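PDB 5LK6: Alpha/beta hydrolase fold-3 domain protein from Sulfolobus islandicus, which probably hydrolyses carboxylic esters and lipids, as a thermostable serine esterase or lipase of the alpha/beta hydrolase fold. Local coordinates for residues 71-76 and 134-139; 92-97 and 105-110. All coordinates share one frame; numbering follows the deposited sequence.

Contact 1 of 2, residues 71-76 and 134-139; sequences YGVLIY and NNLDKF
V73 meets L136 and F139 through a single methyl group. Its CG2 lies anti to the carbonyl carbon, which sends this branch out from the strand toward residues 134-139. There V73 CG2 comes 4.0 Å from L136 CD2, one of that leucine's two terminal methyls. The same V73 CG2 lies 4.1 Å from F139 CB. The two approaches differ in direction: V73 and L136 lie side by side but run in opposite senses, while F139 stands roughly perpendicular to V73. F139 thus offers V73 the root of its side chain, while CB of K138 rests over one face of the phenyl ring, near the ring's periphery. Y71 adds a contact of another kind. With chi1 at -56° the Y71 ring turns beside the backbone N, and its edge atom CD2 lies 3.5 Å from F139 O, which sits near the ring plane; the phenol OH is hydrogen-bonded to A67 O. No hydrogen bond links the two segments. The backbone of 136-138 has helical angles. The contact joins the start of strand 72-77 to the loop between helix 120-133 and strand 144-150. Beyond V73 the sheet continues on one side with V106 of strand 104-108, and on the other through backbone hydrogen bonds to G144 and A146 of strand 144-150.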
ATOM      1  N   TYR A  71     -19.175   9.505 -12.960  1.00 37.92           N
ATOM      2  CA  TYR A  71     -18.538   8.724 -11.911  1.00 32.97           C
ATOM      3  C   TYR A  71     -18.278   7.259 -12.300  1.00 33.74           C
ATOM      4  O   TYR A  71     -18.854   6.706 -13.270  1.00 35.47           O
ATOM      5  CB  TYR A  71     -19.444   8.717 -10.728  1.00 29.88           C
ATOM      6  CG  TYR A  71     -19.852  10.062 -10.190  1.00 29.81           C
ATOM      7  CD1 TYR A  71     -18.913  10.943  -9.630  1.00 30.69           C
ATOM      8  CD2 TYR A  71     -21.204  10.434 -10.165  1.00 31.45           C
ATOM      9  CE1 TYR A  71     -19.301  12.164  -9.051  1.00 30.43           C
ATOM     10  CE2 TYR A  71     -21.638  11.642  -9.581  1.00 32.29           C
ATOM     11  CZ  TYR A  71     -20.697  12.519  -9.020  1.00 35.11           C
ATOM     12  OH  TYR A  71     -21.174  13.720  -8.447  1.00 34.52           O
ATOM     13  N   GLY A  72     -17.339   6.643 -11.580  1.00 33.82           N
ATOM     14  CA  GLY A  72     -17.263   5.177 -11.512  1.00 29.45           C
ATOM     15  C   GLY A  72     -18.086   4.819 -10.292  1.00 26.93           C
ATOM     16  O   GLY A  72     -18.295   5.667  -9.380  1.00 25.92           O
ATOM     17  N   VAL A  73     -18.577   3.581 -10.275  1.00 27.38           N
ATOM     18  CA  VAL A  73     -19.405   3.084  -9.135  1.00 28.49           C
ATOM     19  C   VAL A  73     -18.747   1.882  -8.470  1.00 25.63           C
ATOM     20  O   VAL A  73     -18.419   0.888  -9.130  1.00 23.62           O
ATOM     21  CB  VAL A  73     -20.830   2.685  -9.554  1.00 29.57           C
ATOM     22  CG1 VAL A  73     -21.661   2.307  -8.324  1.00 32.51           C
ATOM     23  CG2 VAL A  73     -21.492   3.815 -10.288  1.00 29.85           C
ATOM     24  N   LEU A  74     -18.560   1.980  -7.158  1.00 26.14           N
ATOM     25  CA  LEU A  74     -17.984   0.874  -6.367  1.00 25.33           C
ATOM     26  C   LEU A  74     -19.092   0.189  -5.560  1.00 23.87           C
ATOM     27  O   LEU A  74     -19.731   0.829  -4.720  1.00 23.29           O
ATOM     28  CB  LEU A  74     -16.916   1.407  -5.423  1.00 24.36           C
ATOM     29  CG  LEU A  74     -16.224   0.357  -4.525  1.00 23.91           C
ATOM     30  CD1 LEU A  74     -15.348  -0.533  -5.380  1.00 24.19           C
ATOM     31  CD2 LEU A  74     -15.430   1.038  -3.417  1.00 23.54           C
ATOM     32  N   ILE A  75     -19.310  -1.093  -5.818  1.00 23.13           N
ATOM     33  CA  ILE A  75     -20.154  -1.893  -4.939  1.00 25.70           C
ATOM     34  C   ILE A  75     -19.312  -2.274  -3.709  1.00 26.03           C
ATOM     35  O   ILE A  75     -18.223  -2.861  -3.846  1.00 23.13           O
ATOM     36  CB  ILE A  75     -20.592  -3.206  -5.587  1.00 26.92           C
ATOM     37  CG1 ILE A  75     -21.286  -2.952  -6.937  1.00 28.42           C
ATOM     38  CG2 ILE A  75     -21.470  -3.983  -4.589  1.00 26.91           C
ATOM     39  CD1 ILE A  75     -22.576  -2.148  -6.834  1.00 28.50           C
ATOM     40  N   TYR A  76     -19.808  -1.924  -2.526  1.00 25.70           N
ATOM     41  CA  TYR A  76     -19.100  -2.223  -1.298  1.00 24.81           C
ATOM     42  C   TYR A  76     -19.915  -3.203  -0.478  1.00 23.63           C
ATOM     43  O   TYR A  76     -21.022  -2.875  -0.117  1.00 23.59           O
ATOM     44  CB  TYR A  76     -18.742  -0.982  -0.474  1.00 23.45           C
ATOM     45  CG  TYR A  76     -17.692  -1.351   0.556  1.00 25.16           C
ATOM     46  CD1 TYR A  76     -16.349  -1.391   0.225  1.00 24.51           C
ATOM     47  CD2 TYR A  76     -18.062  -1.807   1.818  1.00 27.24           C
ATOM     48  CE1 TYR A  76     -15.397  -1.780   1.150  1.00 26.76           C
ATOM     49  CE2 TYR A  76     -17.110  -2.210   2.738  1.00 27.89           C
ATOM     50  CZ  TYR A  76     -15.780  -2.197   2.408  1.00 27.67           C
ATOM     51  OH  TYR A  76     -14.842  -2.615   3.344  1.00 28.50           O
ATOM     52  N   ASN A 134     -26.759  -2.522 -14.505  1.00 39.49           N
ATOM     53  CA  ASN A 134     -27.797  -2.332 -15.539  1.00 35.27           C
ATOM     54  C   ASN A 134     -28.583  -1.062 -15.334  1.00 34.81           C
ATOM     55  O   ASN A 134     -29.569  -0.891 -15.962  1.00 38.34           O
ATOM     56  CB  ASN A 134     -28.797  -3.491 -15.522  1.00 32.41           C
ATOM     57  CG  ASN A 134     -28.193  -4.766 -16.019  1.00 33.37           C
ATOM     58  OD1 ASN A 134     -27.361  -4.779 -16.927  1.00 34.27           O
ATOM     59  ND2 ASN A 134     -28.596  -5.851 -15.434  1.00 34.84           N
ATOM     60  N   ASN A 135     -28.166  -0.200 -14.423  1.00 32.69           N
ATOM     61  CA  ASN A 135     -28.874   0.994 -14.108  1.00 31.05           C
ATOM     62  C   ASN A 135     -27.863   2.087 -13.759  1.00 31.53           C
ATOM     63  O   ASN A 135     -28.098   2.894 -12.832  1.00 29.03           O
ATOM     64  CB  ASN A 135     -29.814   0.719 -12.944  1.00 34.12           C
ATOM     65  CG  ASN A 135     -31.009  -0.132 -13.353  1.00 40.61           C
ATOM     66  OD1 ASN A 135     -31.941   0.380 -13.971  1.00 39.51           O
ATOM     67  ND2 ASN A 135     -31.003  -1.448 -12.987  1.00 45.78           N
ATOM     68  N   LEU A 136     -26.765   2.165 -14.516  1.00 31.60           N
ATOM     69  CA  LEU A 136     -25.748   3.176 -14.202  1.00 37.03           C
ATOM     70  C   LEU A 136     -26.295   4.593 -14.328  1.00 39.60           C
ATOM     71  O   LEU A 136     -25.937   5.461 -13.525  1.00 42.14           O
ATOM     72  CB  LEU A 136     -24.497   2.993 -15.066  1.00 39.26           C
ATOM     73  CG  LEU A 136     -23.762   1.686 -14.711  1.00 39.65           C
ATOM     74  CD1 LEU A 136     -22.729   1.252 -15.766  1.00 39.10           C
ATOM     75  CD2 LEU A 136     -23.153   1.790 -13.310  1.00 38.32           C
ATOM     76  N   ASP A 137     -27.185   4.787 -15.312  1.00 42.12           N
ATOM     77  CA  ASP A 137     -27.948   6.024 -15.534  1.00 45.96           C
ATOM     78  C   ASP A 137     -28.484   6.605 -14.219  1.00 42.84           C
ATOM     79  O   ASP A 137     -28.406   7.818 -14.028  1.00 42.98           O
ATOM     80  CB  ASP A 137     -29.051   5.840 -16.630  1.00 53.24           C
ATOM     81  CG  ASP A 137     -29.874   4.492 -16.465  1.00 69.03           C
ATOM     82  OD1 ASP A 137     -29.433   3.348 -16.941  1.00 57.87           O
ATOM     83  OD2 ASP A 137     -30.970   4.601 -15.835  1.00 71.16           O
ATOM     84  N   LYS A 138     -28.945   5.765 -13.284  1.00 39.85           N
ATOM     85  CA  LYS A 138     -29.412   6.255 -11.965  1.00 40.97           C
ATOM     86  C   LYS A 138     -28.297   6.927 -11.155  1.00 41.41           C
ATOM     87  O   LYS A 138     -28.585   7.650 -10.233  1.00 40.46           O
ATOM     88  CB  LYS A 138     -30.011   5.127 -11.069  1.00 47.97           C
ATOM     89  CG  LYS A 138     -31.511   4.830 -11.108  1.00 48.87           C
ATOM     90  CD  LYS A 138     -31.950   4.114 -12.399  1.00 59.71           C
ATOM     91  CE  LYS A 138     -33.096   3.120 -12.173  1.00 61.51           C
ATOM     92  NZ  LYS A 138     -34.200   3.702 -11.344  1.00 61.25           N
ATOM     93  N   PHE A 139     -27.032   6.625 -11.446  1.00 44.27           N
ATOM     94  CA  PHE A 139     -25.893   7.012 -10.595  1.00 44.77           C
ATOM     95  C   PHE A 139     -24.897   7.886 -11.302  1.00 46.82           C
ATOM     96  O   PHE A 139     -23.917   8.332 -10.669  1.00 42.66           O
ATOM     97  CB  PHE A 139     -25.127   5.739 -10.159  1.00 42.96           C
ATOM     98  CG  PHE A 139     -25.950   4.787  -9.360  1.00 39.02           C
ATOM     99  CD1 PHE A 139     -26.263   5.068  -8.049  1.00 38.91           C
ATOM    100  CD2 PHE A 139     -26.449   3.640  -9.929  1.00 37.92           C
ATOM    101  CE1 PHE A 139     -27.036   4.199  -7.306  1.00 41.89           C
ATOM    102  CE2 PHE A 139     -27.241   2.778  -9.197  1.00 40.34           C
ATOM    103  CZ  PHE A 139     -27.531   3.047  -7.878  1.00 40.91           C
TER

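Contact 2 of 2, residues 92-97 and 105-110; sequences PLCRAI and VVSVDY
C94 points from helix 91-101 at V105 and S107 of the neighbouring strand, and its short side chain meets a different partner at each atom. C94 CB packs against the CG1 methyl of V105, 4.3 Å away. One bond further out, SG stands beside the helix backbone N and anti to the carbonyl carbon (chi1 -80°), a rotation that carries the sulfur along the strand to S107. C94 SG lies 3.7 Å from S107 OG, a van der Waals approach of thiol and hydroxyl, and also touches S107 CB. The serine meets it with OG turned anti to its own backbone N (chi1 -178°). Y76 of strand 72-77 and Y63 of strand 57-63 also touch C94, so residues of three adjacent strands touch this cysteine. V105 has a second partner one helical turn on: V105 CG2 lies 4.1 Å from I97 CG2, and the side chains of I97 and V105 stand roughly perpendicular. The carbonyl O of C94, a further neighbour of that valine methyl, is hydrogen-bonded to T98 OG1. With no hydrogen bond between the segments, the buried interface rests on methyls, the sulfur and the serine side chain. The axes of segments 92-97 and 105-108 approach to 9.2 Å and run nearly antiparallel (159°), as expected where a helix returns over a sheet in a beta-alpha-beta crossover. Here helix 91-101 connects parallel strands 72-77 and 104-108, with L93, C94 and I97 all packing on Y76, while strand 104-108 runs between 72-77 and the antiparallel strand 57-63.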
ATOM      1  N   PRO A  92     -19.086   5.099   8.433  1.00 22.20           N
ATOM      2  CA  PRO A  92     -17.824   5.823   8.439  1.00 24.15           C
ATOM      3  C   PRO A  92     -16.769   5.352   7.417  1.00 26.07           C
ATOM      4  O   PRO A  92     -16.133   6.175   6.738  1.00 27.88           O
ATOM      5  CB  PRO A  92     -17.312   5.635   9.867  1.00 22.87           C
ATOM      6  CG  PRO A  92     -18.542   5.491  10.676  1.00 21.67           C
ATOM      7  CD  PRO A  92     -19.459   4.678   9.790  1.00 21.83           C
ATOM      8  N   LEU A  93     -16.600   4.054   7.281  1.00 25.90           N
ATOM      9  CA  LEU A  93     -15.639   3.564   6.314  1.00 25.56           C
ATOM     10  C   LEU A  93     -16.070   3.879   4.881  1.00 24.53           C
ATOM     11  O   LEU A  93     -15.237   4.229   4.053  1.00 26.03           O
ATOM     12  CB  LEU A  93     -15.449   2.062   6.514  1.00 24.86           C
ATOM     13  CG  LEU A  93     -14.550   1.323   5.537  1.00 25.45           C
ATOM     14  CD1 LEU A  93     -13.143   1.866   5.534  1.00 24.43           C
ATOM     15  CD2 LEU A  93     -14.553  -0.151   5.913  1.00 28.09           C
ATOM     16  N   CYS A  94     -17.356   3.711   4.587  1.00 24.27           N
ATOM     17  CA  CYS A  94     -17.818   3.822   3.221  1.00 25.16           C
ATOM     18  C   CYS A  94     -17.733   5.261   2.818  1.00 25.37           C
ATOM     19  O   CYS A  94     -17.384   5.553   1.696  1.00 23.15           O
ATOM     20  CB  CYS A  94     -19.237   3.328   3.045  1.00 26.32           C
ATOM     21  SG  CYS A  94     -19.330   1.533   2.943  1.00 25.74           S
ATOM     22  N   ARG A  95     -18.021   6.149   3.760  1.00 25.62           N
ATOM     23  CA  ARG A  95     -17.835   7.591   3.534  1.00 27.38           C
ATOM     24  C   ARG A  95     -16.415   7.914   3.202  1.00 27.22           C
ATOM     25  O   ARG A  95     -16.180   8.654   2.288  1.00 28.07           O
ATOM     26  CB  ARG A  95     -18.248   8.420   4.758  1.00 28.09           C
ATOM     27  CG  ARG A  95     -19.753   8.620   4.878  1.00 29.38           C
ATOM     28  CD  ARG A  95     -20.087   9.185   6.254  1.00 31.11           C
ATOM     29  NE  ARG A  95     -21.516   9.490   6.302  1.00 32.53           N
ATOM     30  CZ  ARG A  95     -22.098  10.566   5.765  1.00 29.98           C
ATOM     31  NH1 ARG A  95     -21.407  11.525   5.156  1.00 27.59           N
ATOM     32  NH2 ARG A  95     -23.406  10.667   5.846  1.00 29.64           N
ATOM     33  N   ALA A  96     -15.481   7.343   3.964  1.00 28.53           N
ATOM     34  CA  ALA A  96     -14.055   7.580   3.795  1.00 26.92           C
ATOM     35  C   ALA A  96     -13.543   7.032   2.481  1.00 27.23           C
ATOM     36  O   ALA A  96     -12.713   7.656   1.833  1.00 24.45           O
ATOM     37  CB  ALA A  96     -13.267   6.995   4.949  1.00 27.49           C
ATOM     38  N   ILE A  97     -14.035   5.872   2.071  1.00 26.77           N
ATOM     39  CA  ILE A  97     -13.683   5.389   0.731  1.00 27.16           C
ATOM     40  C   ILE A  97     -14.206   6.338  -0.359  1.00 27.94           C
ATOM     41  O   ILE A  97     -13.483   6.672  -1.296  1.00 26.11           O
ATOM     42  CB  ILE A  97     -14.201   3.971   0.544  1.00 24.54           C
ATOM     43  CG1 ILE A  97     -13.377   3.077   1.453  1.00 23.75           C
ATOM     44  CG2 ILE A  97     -14.142   3.538  -0.904  1.00 22.72           C
ATOM     45  CD1 ILE A  97     -13.965   1.711   1.599  1.00 26.17           C
ATOM     46  N   VAL A 105     -20.191   5.175  -4.095  1.00 26.98           N
ATOM     47  CA  VAL A 105     -20.179   3.924  -3.322  1.00 27.96           C
ATOM     48  C   VAL A 105     -21.625   3.466  -3.041  1.00 27.22           C
ATOM     49  O   VAL A 105     -22.440   4.249  -2.542  1.00 26.82           O
ATOM     50  CB  VAL A 105     -19.367   4.068  -2.011  1.00 27.88           C
ATOM     51  CG1 VAL A 105     -19.441   2.780  -1.188  1.00 27.14           C
ATOM     52  CG2 VAL A 105     -17.904   4.377  -2.355  1.00 29.51           C
ATOM     53  N   VAL A 106     -21.912   2.214  -3.382  1.00 25.27           N
ATOM     54  CA  VAL A 106     -23.156   1.539  -3.050  1.00 25.96           C
ATOM     55  C   VAL A 106     -22.848   0.399  -2.024  1.00 25.05           C
ATOM     56  O   VAL A 106     -22.423  -0.699  -2.395  1.00 25.06           O
ATOM     57  CB  VAL A 106     -23.773   0.968  -4.342  1.00 26.05           C
ATOM     58  CG1 VAL A 106     -25.130   0.301  -4.100  1.00 26.55           C
ATOM     59  CG2 VAL A 106     -23.933   2.060  -5.340  1.00 27.23           C
ATOM     60  N   SER A 107     -23.057   0.700  -0.747  1.00 24.14           N
ATOM     61  CA  SER A 107     -22.934  -0.224   0.380  1.00 23.73           C
ATOM     62  C   SER A 107     -24.191  -1.128   0.458  1.00 23.77           C
ATOM     63  O   SER A 107     -25.298  -0.648   0.722  1.00 21.78           O
ATOM     64  CB  SER A 107     -22.780   0.617   1.643  1.00 24.40           C
ATOM     65  OG  SER A 107     -22.612  -0.176   2.774  1.00 28.43           O
ATOM     66  N   VAL A 108     -24.032  -2.423   0.175  1.00 23.58           N
ATOM     67  CA  VAL A 108     -25.158  -3.371   0.113  1.00 22.85           C
ATOM     68  C   VAL A 108     -25.452  -4.012   1.492  1.00 25.11           C
ATOM     69  O   VAL A 108     -24.543  -4.562   2.076  1.00 27.39           O
ATOM     70  CB  VAL A 108     -24.854  -4.444  -0.924  1.00 22.78           C
ATOM     71  CG1 VAL A 108     -25.999  -5.422  -1.041  1.00 22.86           C
ATOM     72  CG2 VAL A 108     -24.589  -3.813  -2.310  1.00 22.85           C
ATOM     73  N   ASP A 109     -26.679  -3.887   2.038  1.00 26.61           N
ATOM     74  CA  ASP A 109     -27.150  -4.653   3.238  1.00 28.23           C
ATOM     75  C   ASP A 109     -27.637  -6.038   2.779  1.00 26.57           C
ATOM     76  O   ASP A 109     -28.830  -6.333   2.775  1.00 26.74           O
ATOM     77  CB  ASP A 109     -28.281  -3.917   4.037  1.00 31.14           C
ATOM     78  CG  ASP A 109     -27.870  -3.491   5.442  1.00 37.02           C
ATOM     79  OD1 ASP A 109     -27.005  -4.147   6.055  1.00 45.26           O
ATOM     80  OD2 ASP A 109     -28.444  -2.511   5.988  1.00 44.39           O
ATOM     81  N   TYR A 110     -26.699  -6.890   2.399  1.00 24.38           N
ATOM     82  CA  TYR A 110     -26.998  -8.271   2.035  1.00 23.21           C
ATOM     83  C   TYR A 110     -27.574  -8.957   3.274  1.00 22.75           C
ATOM     84  O   TYR A 110     -27.307  -8.546   4.403  1.00 21.34           O
ATOM     85  CB  TYR A 110     -25.736  -9.015   1.493  1.00 23.96           C
ATOM     86  CG  TYR A 110     -24.535  -9.103   2.455  1.00 23.07           C
ATOM     87  CD1 TYR A 110     -24.477 -10.081   3.451  1.00 22.78           C
ATOM     88  CD2 TYR A 110     -23.477  -8.201   2.359  1.00 21.78           C
ATOM     89  CE1 TYR A 110     -23.404 -10.152   4.309  1.00 23.07           C
ATOM     90  CE2 TYR A 110     -22.409  -8.232   3.226  1.00 21.30           C
ATOM     91  CZ  TYR A 110     -22.365  -9.202   4.190  1.00 23.72           C
ATOM     92  OH  TYR A 110     -21.308  -9.226   5.052  1.00 22.82           O
TER

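After two helices and strands 46-52 and 57-63, the chain enters strand 72-77, the earlier half of contact 1, then passes through helix 91-101 into strand 104-108, where contact 2 closes a short loop across the turn that holds the C101-C103 disulfide. Helix 120-133 follows, and the loop after it returns to 71-76 to close contact 1, so contact 2 is nested inside the larger loop. The centres are about 13 Å apart. Strands 72-77 and 104-108 are joined directly by probable hydrogen bonds, Y76 N to V106 O and V106 N to L74 O, each 2.9 Å long. Together the contacts tie this strand pair to helix 91-101 and to the loop leading into strand 144-150.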